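Local coordinates for protein 11R-lipoxygenase (Gersemia fruticosa, PDB 3VF1) that probably adds molecular oxygen to polyunsaturated fatty acids at a non-heme iron centre, under calcium-dependent control, at residues M20-T25 and G77-E82; K43-D48 and I83-L88; V132-K137 and L411-P416. All coordinates share one frame; numbering follows the deposited sequence.

Overall arrangement
The chain opens with strand 20-28, whose first residues form the earlier half of contact 1, and then crosses to strand 40-46, the earlier half of contact 2. Contact 1 closes at 77-82 and contact 2 directly after it at 83-88, so their segments alternate and the two loops cross. Contact 1 belongs to one four-stranded sheet of the PLAT beta sandwich and contact 2 to the other; their centres lie about 10 Å apart, and Y22 packing on L44 joins them. Contact 3 follows in series. Its segment 132-137 pairs by backbone hydrogen bonds with 83-88, and from there it spans 273 residues to join the PLAT domain to loop 411-416 of the helical lipoxygenase domain.

Contact 1 of 3, residues M20-T25 and G77-E82; sequences MKYKIT and GVDVGE
M20 and G77 form an antiparallel hydrogen-bonded pair at the edge of one sheet of the PLAT beta sandwich, where strand 20-28 lies beside the end of the outermost strand 70-77. The bond from G77 N to M20 O measures 3.0 Å, with an N-H...O angle of 155°. The return bond from M20 N to G77 O is longer, 3.3 Å, and more bent at 140°. Beyond G77 the chain leaves the sheet and heads toward strand 83-90 of the other one, and two side chains of 20-25 follow it.

The M20 side chain slants across that of D79: with CG anti to the backbone N (chi1 -168°) and further bends along the chain, SD comes to 3.1 Å from D79 OD2, a close approach that is not a hydrogen bond. M20 CB and CG meanwhile lie against the CA and CB of D79. Y22 serves the loop differently. Its hydroxyl donates to V78 O over 3.1 Å, and that carbonyl oxygen sits at the ring edge, near the ring plane, while OH itself is tilted out of the carbonyl plane. The CG2 methyl of V80 lies obliquely to the same ring, 3.5 Å from Y22 OH. The backbone of the loop is thus tied to a side chain rooted in the strand.

In the next shell, Y22 packs against L44 of the opposite sheet and against T52, which V80 also touches, and K108 of strand 100-109 flanks it; I109 lies beside M20. G81 O accepts from K108 NZ, and G81 N gives a weak bond to D79 OD1 at 2.6 Å.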
# COMPACT_ATOMS: atom_id res chain seq x y z
N MET A 20 46.61 -14.04 10.27
CA MET A 20 45.75 -12.94 9.83
C MET A 20 44.84 -12.47 10.96
O MET A 20 44.03 -13.23 11.48
CB MET A 20 44.90 -13.38 8.64
CG MET A 20 44.18 -12.24 7.95
SD MET A 20 45.32 -11.00 7.33
CE MET A 20 44.81 -9.58 8.29
N LYS A 21 44.97 -11.19 11.32
CA LYS A 21 44.12 -10.59 12.35
C LYS A 21 42.82 -10.05 11.76
O LYS A 21 42.82 -9.42 10.71
CB LYS A 21 44.87 -9.48 13.08
CG LYS A 21 45.28 -8.30 12.20
CD LYS A 21 44.27 -7.16 12.27
CE LYS A 21 44.72 -5.97 11.43
NZ LYS A 21 43.75 -4.84 11.49
N TYR A 22 41.71 -10.32 12.45
CA TYR A 22 40.39 -9.85 12.02
C TYR A 22 39.68 -9.13 13.16
O TYR A 22 39.47 -9.70 14.23
CB TYR A 22 39.52 -11.03 11.57
CG TYR A 22 39.99 -11.72 10.31
CD1 TYR A 22 40.48 -10.99 9.23
CD2 TYR A 22 39.93 -13.10 10.19
CE1 TYR A 22 40.90 -11.62 8.08
CE2 TYR A 22 40.36 -13.73 9.05
CZ TYR A 22 40.84 -12.99 7.99
OH TYR A 22 41.26 -13.62 6.85
N LYS A 23 39.31 -7.87 12.93
CA LYS A 23 38.52 -7.12 13.89
C LYS A 23 37.05 -7.09 13.47
O LYS A 23 36.64 -6.24 12.69
CB LYS A 23 39.05 -5.70 14.04
CG LYS A 23 38.30 -4.87 15.07
CD LYS A 23 38.97 -3.52 15.29
CE LYS A 23 38.26 -2.73 16.37
NZ LYS A 23 38.97 -1.45 16.69
N ILE A 24 36.28 -8.04 14.00
CA ILE A 24 34.88 -8.19 13.62
C ILE A 24 33.97 -7.40 14.56
O ILE A 24 33.94 -7.66 15.77
CB ILE A 24 34.46 -9.67 13.64
CG1 ILE A 24 35.41 -10.49 12.76
CG2 ILE A 24 33.02 -9.82 13.18
CD1 ILE A 24 35.20 -11.99 12.86
N THR A 25 33.22 -6.46 14.00
CA THR A 25 32.29 -5.65 14.78
C THR A 25 30.85 -5.95 14.35
O THR A 25 30.51 -5.84 13.17
CB THR A 25 32.55 -4.15 14.59
OG1 THR A 25 33.91 -3.85 14.90
CG2 THR A 25 31.63 -3.33 15.49
N GLY A 77 43.11 -15.97 12.14
CA GLY A 77 42.88 -17.18 11.37
C GLY A 77 43.51 -17.14 9.99
O GLY A 77 44.27 -16.23 9.67
N VAL A 78 43.18 -18.13 9.17
CA VAL A 78 43.70 -18.22 7.81
C VAL A 78 43.35 -16.98 7.01
O VAL A 78 42.19 -16.58 6.95
CB VAL A 78 43.15 -19.47 7.09
CG1 VAL A 78 43.48 -19.42 5.60
CG2 VAL A 78 43.69 -20.74 7.72
N ASP A 79 44.35 -16.37 6.38
CA ASP A 79 44.12 -15.19 5.56
C ASP A 79 43.30 -15.54 4.32
O ASP A 79 43.49 -16.60 3.73
CB ASP A 79 45.45 -14.56 5.14
CG ASP A 79 45.28 -13.25 4.40
OD1 ASP A 79 44.31 -13.12 3.63
OD2 ASP A 79 46.10 -12.33 4.61
N VAL A 80 42.40 -14.64 3.95
CA VAL A 80 41.51 -14.87 2.81
C VAL A 80 41.64 -13.79 1.73
O VAL A 80 41.17 -13.97 0.61
CB VAL A 80 40.04 -14.94 3.26
CG1 VAL A 80 39.87 -16.01 4.34
CG2 VAL A 80 39.58 -13.58 3.77
N GLY A 81 42.28 -12.68 2.08
CA GLY A 81 42.44 -11.57 1.16
C GLY A 81 41.30 -10.58 1.28
O GLY A 81 41.13 -9.97 2.34
N GLU A 82 40.53 -10.42 0.21
CA GLU A 82 39.33 -9.58 0.26
C GLU A 82 38.12 -10.43 0.60
O GLU A 82 37.84 -11.43 -0.06
CB GLU A 82 39.10 -8.88 -1.08
CG GLU A 82 40.10 -7.77 -1.38
CD GLU A 82 39.54 -6.73 -2.32
OE1 GLU A 82 38.87 -7.11 -3.30
OE2 GLU A 82 39.77 -5.52 -2.08

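Contact 2 of 3, residues K43-D48 and I83-L88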
# COMPACT_ATOMS: atom_id res chain seq x y z
N LYS A 43 32.12 -17.56 9.74
CA LYS A 43 33.15 -18.02 8.82
C LYS A 43 33.31 -17.04 7.66
O LYS A 43 32.39 -16.85 6.87
CB LYS A 43 32.81 -19.41 8.27
CG LYS A 43 33.81 -19.91 7.23
CD LYS A 43 33.53 -21.35 6.82
CE LYS A 43 32.22 -21.49 6.07
NZ LYS A 43 32.05 -22.86 5.51
N LEU A 44 34.49 -16.44 7.56
CA LEU A 44 34.77 -15.49 6.49
C LEU A 44 35.13 -16.24 5.21
O LEU A 44 35.60 -17.38 5.26
CB LEU A 44 35.92 -14.56 6.89
CG LEU A 44 35.85 -14.01 8.31
CD1 LEU A 44 36.87 -12.89 8.50
CD2 LEU A 44 34.45 -13.52 8.64
N THR A 45 34.91 -15.60 4.07
CA THR A 45 35.26 -16.19 2.78
C THR A 45 35.83 -15.12 1.85
O THR A 45 35.20 -14.09 1.63
CB THR A 45 34.05 -16.85 2.10
OG1 THR A 45 33.55 -17.91 2.93
CG2 THR A 45 34.43 -17.41 0.74
N GLY A 46 37.01 -15.38 1.32
CA GLY A 46 37.68 -14.43 0.46
C GLY A 46 37.13 -14.43 -0.95
O GLY A 46 36.43 -15.37 -1.35
N LYS A 47 37.44 -13.39 -1.71
CA LYS A 47 36.95 -13.25 -3.08
C LYS A 47 37.38 -14.44 -3.94
O LYS A 47 36.69 -14.81 -4.89
CB LYS A 47 37.46 -11.95 -3.69
CG LYS A 47 37.02 -11.72 -5.13
CD LYS A 47 37.36 -10.32 -5.61
CE LYS A 47 38.86 -10.06 -5.56
NZ LYS A 47 39.21 -8.69 -6.05
N ASP A 48 38.53 -15.03 -3.61
CA ASP A 48 39.08 -16.12 -4.41
C ASP A 48 38.85 -17.49 -3.78
O ASP A 48 39.52 -18.46 -4.15
CB ASP A 48 40.58 -15.88 -4.64
CG ASP A 48 40.85 -14.64 -5.47
OD1 ASP A 48 40.82 -14.74 -6.71
OD2 ASP A 48 41.10 -13.57 -4.88
N ILE A 83 37.39 -10.04 1.64
CA ILE A 83 36.24 -10.80 2.10
C ILE A 83 35.04 -10.49 1.21
O ILE A 83 34.58 -9.34 1.14
CB ILE A 83 35.88 -10.48 3.56
CG1 ILE A 83 37.13 -10.45 4.43
CG2 ILE A 83 34.88 -11.50 4.09
CD1 ILE A 83 36.88 -10.01 5.85
N ALA A 84 34.53 -11.51 0.54
CA ALA A 84 33.40 -11.34 -0.37
C ALA A 84 32.08 -11.59 0.35
O ALA A 84 31.06 -11.00 0.01
CB ALA A 84 33.54 -12.28 -1.55
N MET A 85 32.11 -12.47 1.35
CA MET A 85 30.90 -12.81 2.09
C MET A 85 31.25 -13.45 3.43
O MET A 85 32.39 -13.85 3.67
CB MET A 85 30.04 -13.78 1.28
CG MET A 85 30.66 -15.15 1.08
SD MET A 85 29.72 -16.18 -0.05
CE MET A 85 29.98 -15.32 -1.60
N ILE A 86 30.26 -13.54 4.31
CA ILE A 86 30.42 -14.17 5.61
C ILE A 86 29.29 -15.16 5.82
O ILE A 86 28.23 -15.04 5.22
CB ILE A 86 30.40 -13.14 6.76
CG1 ILE A 86 28.99 -12.56 6.92
CG2 ILE A 86 31.41 -12.04 6.50
CD1 ILE A 86 28.87 -11.53 8.02
N THR A 87 29.52 -16.15 6.68
CA THR A 87 28.50 -17.13 7.01
C THR A 87 28.27 -17.15 8.52
O THR A 87 29.21 -17.17 9.30
CB THR A 87 28.88 -18.54 6.53
OG1 THR A 87 29.23 -18.50 5.15
CG2 THR A 87 27.73 -19.51 6.73
N LEU A 88 27.00 -17.13 8.92
CA LEU A 88 26.64 -17.08 10.32
C LEU A 88 25.82 -18.30 10.71
O LEU A 88 24.92 -18.71 9.97
CB LEU A 88 25.85 -15.80 10.61
CG LEU A 88 26.65 -14.50 10.44
CD1 LEU A 88 25.71 -13.30 10.35
CD2 LEU A 88 27.64 -14.33 11.57
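K43 and T87 open a run of antiparallel pairing between strands 40-46 and 83-90, the two central strands of one sheet of the PLAT sandwich. Each uses both its backbone N and O on the other: K43 N donates to T87 O and T87 N returns the bond to K43 O, each 3.0 Å long. The oxygen of K43 also meets the CA hydrogen of I86, with I86 CA at 3.6 Å.

Further along, T45 faces two residues, A84 and M85, a classic beta bulge. T45 N reaches M85 O at 3.1 Å, whereas T45 O takes A84 N at 2.9 Å and also lies 3.5 Å from I83 CA. The near-helical backbone of A84 (phi -92°, psi -31°) accommodates the extra residue, and past it the register is shifted by one, with G46 opposite I83. The outward carbonyls of A84 and I86 are taken by E135, just past strand 130-134, and V133 within it. L44 N makes a weak hydrogen bond to T52 OG1. K47 NZ forms a salt bridge with E82 OE1, K43 NZ a long, weak ion pair with E51.

The side chains divide by face. L44 straddles two isoleucines, its CD1 3.9 Å from I83 CD1 and its CD2 4.0 Å from I86 CG2; of the opposite sheet, I106 packs against all three and F121 against the isoleucines. On the other face M85 CG, set between its backbone N and carbonyl carbon (chi1 67°), lies against T45 CB, and T149 of helix 148-164 touches both residues. The bulge costs neither backbone bond at T45, and the buried strand pair can change register while L44, I83 and I86 keep meeting through aliphatic carbons.

Contact 3 of 3, residues V132-K137 and L411-P416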
# COMPACT_ATOMS: atom_id res chain seq x y z
N VAL A 132 23.97 -16.56 5.21
CA VAL A 132 25.12 -16.09 4.45
C VAL A 132 24.88 -14.66 3.95
O VAL A 132 23.85 -14.38 3.33
CB VAL A 132 25.43 -17.01 3.25
CG1 VAL A 132 24.22 -17.14 2.33
CG2 VAL A 132 26.64 -16.50 2.48
N VAL A 133 25.83 -13.78 4.23
CA VAL A 133 25.68 -12.36 3.89
C VAL A 133 26.81 -11.89 2.98
O VAL A 133 27.98 -12.01 3.33
CB VAL A 133 25.68 -11.50 5.17
CG1 VAL A 133 25.41 -10.04 4.83
CG2 VAL A 133 24.66 -12.02 6.17
N TYR A 134 26.45 -11.35 1.82
CA TYR A 134 27.43 -10.82 0.89
C TYR A 134 27.97 -9.48 1.39
O TYR A 134 27.41 -8.89 2.32
CB TYR A 134 26.82 -10.60 -0.49
CG TYR A 134 26.18 -11.83 -1.10
CD1 TYR A 134 26.93 -12.70 -1.88
CD2 TYR A 134 24.84 -12.10 -0.91
CE1 TYR A 134 26.34 -13.81 -2.45
CE2 TYR A 134 24.25 -13.21 -1.47
CZ TYR A 134 25.01 -14.06 -2.24
OH TYR A 134 24.41 -15.16 -2.80
N GLU A 135 29.04 -9.01 0.76
CA GLU A 135 29.56 -7.68 1.04
C GLU A 135 28.69 -6.66 0.30
O GLU A 135 28.09 -6.98 -0.73
CB GLU A 135 31.02 -7.58 0.60
CG GLU A 135 31.80 -6.44 1.23
CD GLU A 135 31.62 -5.12 0.50
OE1 GLU A 135 31.22 -5.15 -0.68
OE2 GLU A 135 31.88 -4.06 1.11
N GLY A 136 28.63 -5.44 0.83
CA GLY A 136 27.73 -4.41 0.32
C GLY A 136 27.58 -4.35 -1.19
O GLY A 136 26.47 -4.32 -1.70
N LYS A 137 28.71 -4.32 -1.89
CA LYS A 137 28.73 -4.20 -3.35
C LYS A 137 27.64 -5.05 -4.01
O LYS A 137 27.52 -6.24 -3.74
CB LYS A 137 30.11 -4.62 -3.87
CG LYS A 137 30.41 -4.19 -5.30
CD LYS A 137 31.72 -4.80 -5.78
CE LYS A 137 32.10 -4.31 -7.17
NZ LYS A 137 32.60 -2.90 -7.16
N LEU A 411 15.59 -13.70 -6.88
CA LEU A 411 16.69 -12.75 -6.73
C LEU A 411 17.52 -13.04 -5.48
O LEU A 411 16.97 -13.25 -4.40
CB LEU A 411 16.16 -11.32 -6.66
CG LEU A 411 15.36 -10.82 -7.86
CD1 LEU A 411 14.91 -9.39 -7.63
CD2 LEU A 411 16.18 -10.93 -9.14
N PRO A 412 18.85 -13.06 -5.63
CA PRO A 412 19.76 -13.15 -4.48
C PRO A 412 19.97 -11.77 -3.87
O PRO A 412 19.85 -10.76 -4.58
CB PRO A 412 21.05 -13.67 -5.10
CG PRO A 412 21.04 -13.14 -6.48
CD PRO A 412 19.59 -13.10 -6.91
N SER A 413 20.29 -11.72 -2.58
CA SER A 413 20.42 -10.45 -1.87
C SER A 413 21.59 -9.59 -2.35
O SER A 413 21.77 -8.47 -1.88
CB SER A 413 20.54 -10.70 -0.36
OG SER A 413 21.60 -11.59 -0.07
N VAL A 414 22.39 -10.12 -3.27
CA VAL A 414 23.51 -9.37 -3.83
C VAL A 414 23.09 -8.60 -5.09
O VAL A 414 23.84 -7.76 -5.59
CB VAL A 414 24.70 -10.30 -4.16
CG1 VAL A 414 24.39 -11.17 -5.37
CG2 VAL A 414 25.98 -9.49 -4.39
N HIS A 415 21.90 -8.90 -5.58
CA HIS A 415 21.37 -8.25 -6.78
C HIS A 415 20.90 -6.83 -6.46
O HIS A 415 20.23 -6.61 -5.45
CB HIS A 415 20.21 -9.08 -7.34
CG HIS A 415 19.87 -8.77 -8.76
ND1 HIS A 415 19.51 -7.51 -9.18
CD2 HIS A 415 19.81 -9.56 -9.85
CE1 HIS A 415 19.26 -7.53 -10.47
NE2 HIS A 415 19.43 -8.77 -10.91
N PRO A 416 21.24 -5.86 -7.33
CA PRO A 416 20.89 -4.45 -7.08
C PRO A 416 19.39 -4.19 -7.00
O PRO A 416 18.97 -3.34 -6.21
CB PRO A 416 21.50 -3.72 -8.29
CG PRO A 416 21.69 -4.78 -9.33
CD PRO A 416 22.02 -6.02 -8.57
O HOH W 1 23.40 -10.05 1.63
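Part of the interface between the PLAT and lipoxygenase domains forms where Y134, at the end of strand 130-134, meets S413 and V414 in the turn that follows the long helix 369-410. Y134 lays one ring face on V414 in a CH-pi contact: V414 CB stands 3.7 Å from the ring centroid, only 13° off the ring normal. The two side chains meet at about a right angle. With CG2 anti to the backbone N, V414 also turns that methyl toward K137 O, at 3.7 Å.

S413 comes to the ring from its edge, OG lying in the ring plane 3.4 Å from Y134 CD2. A water in the same plane donates to S413 OG at 2.9 Å and weakly accepts from Y134 N. The type I turn presenting both residues is closed by H415 N to P412 O, 2.9 Å, and H415 then caps the helix 416-425.

Both polar ends converge on E157 of helix 148-164: Y134 OH bonds to OE1 and S413 OG to OE2. Without a direct hydrogen bond, the segments are linked by ring packing and, indirectly, by a weakly held water, the E157 carboxylate and weak bonds from K419 NZ to G136 O and S413 O.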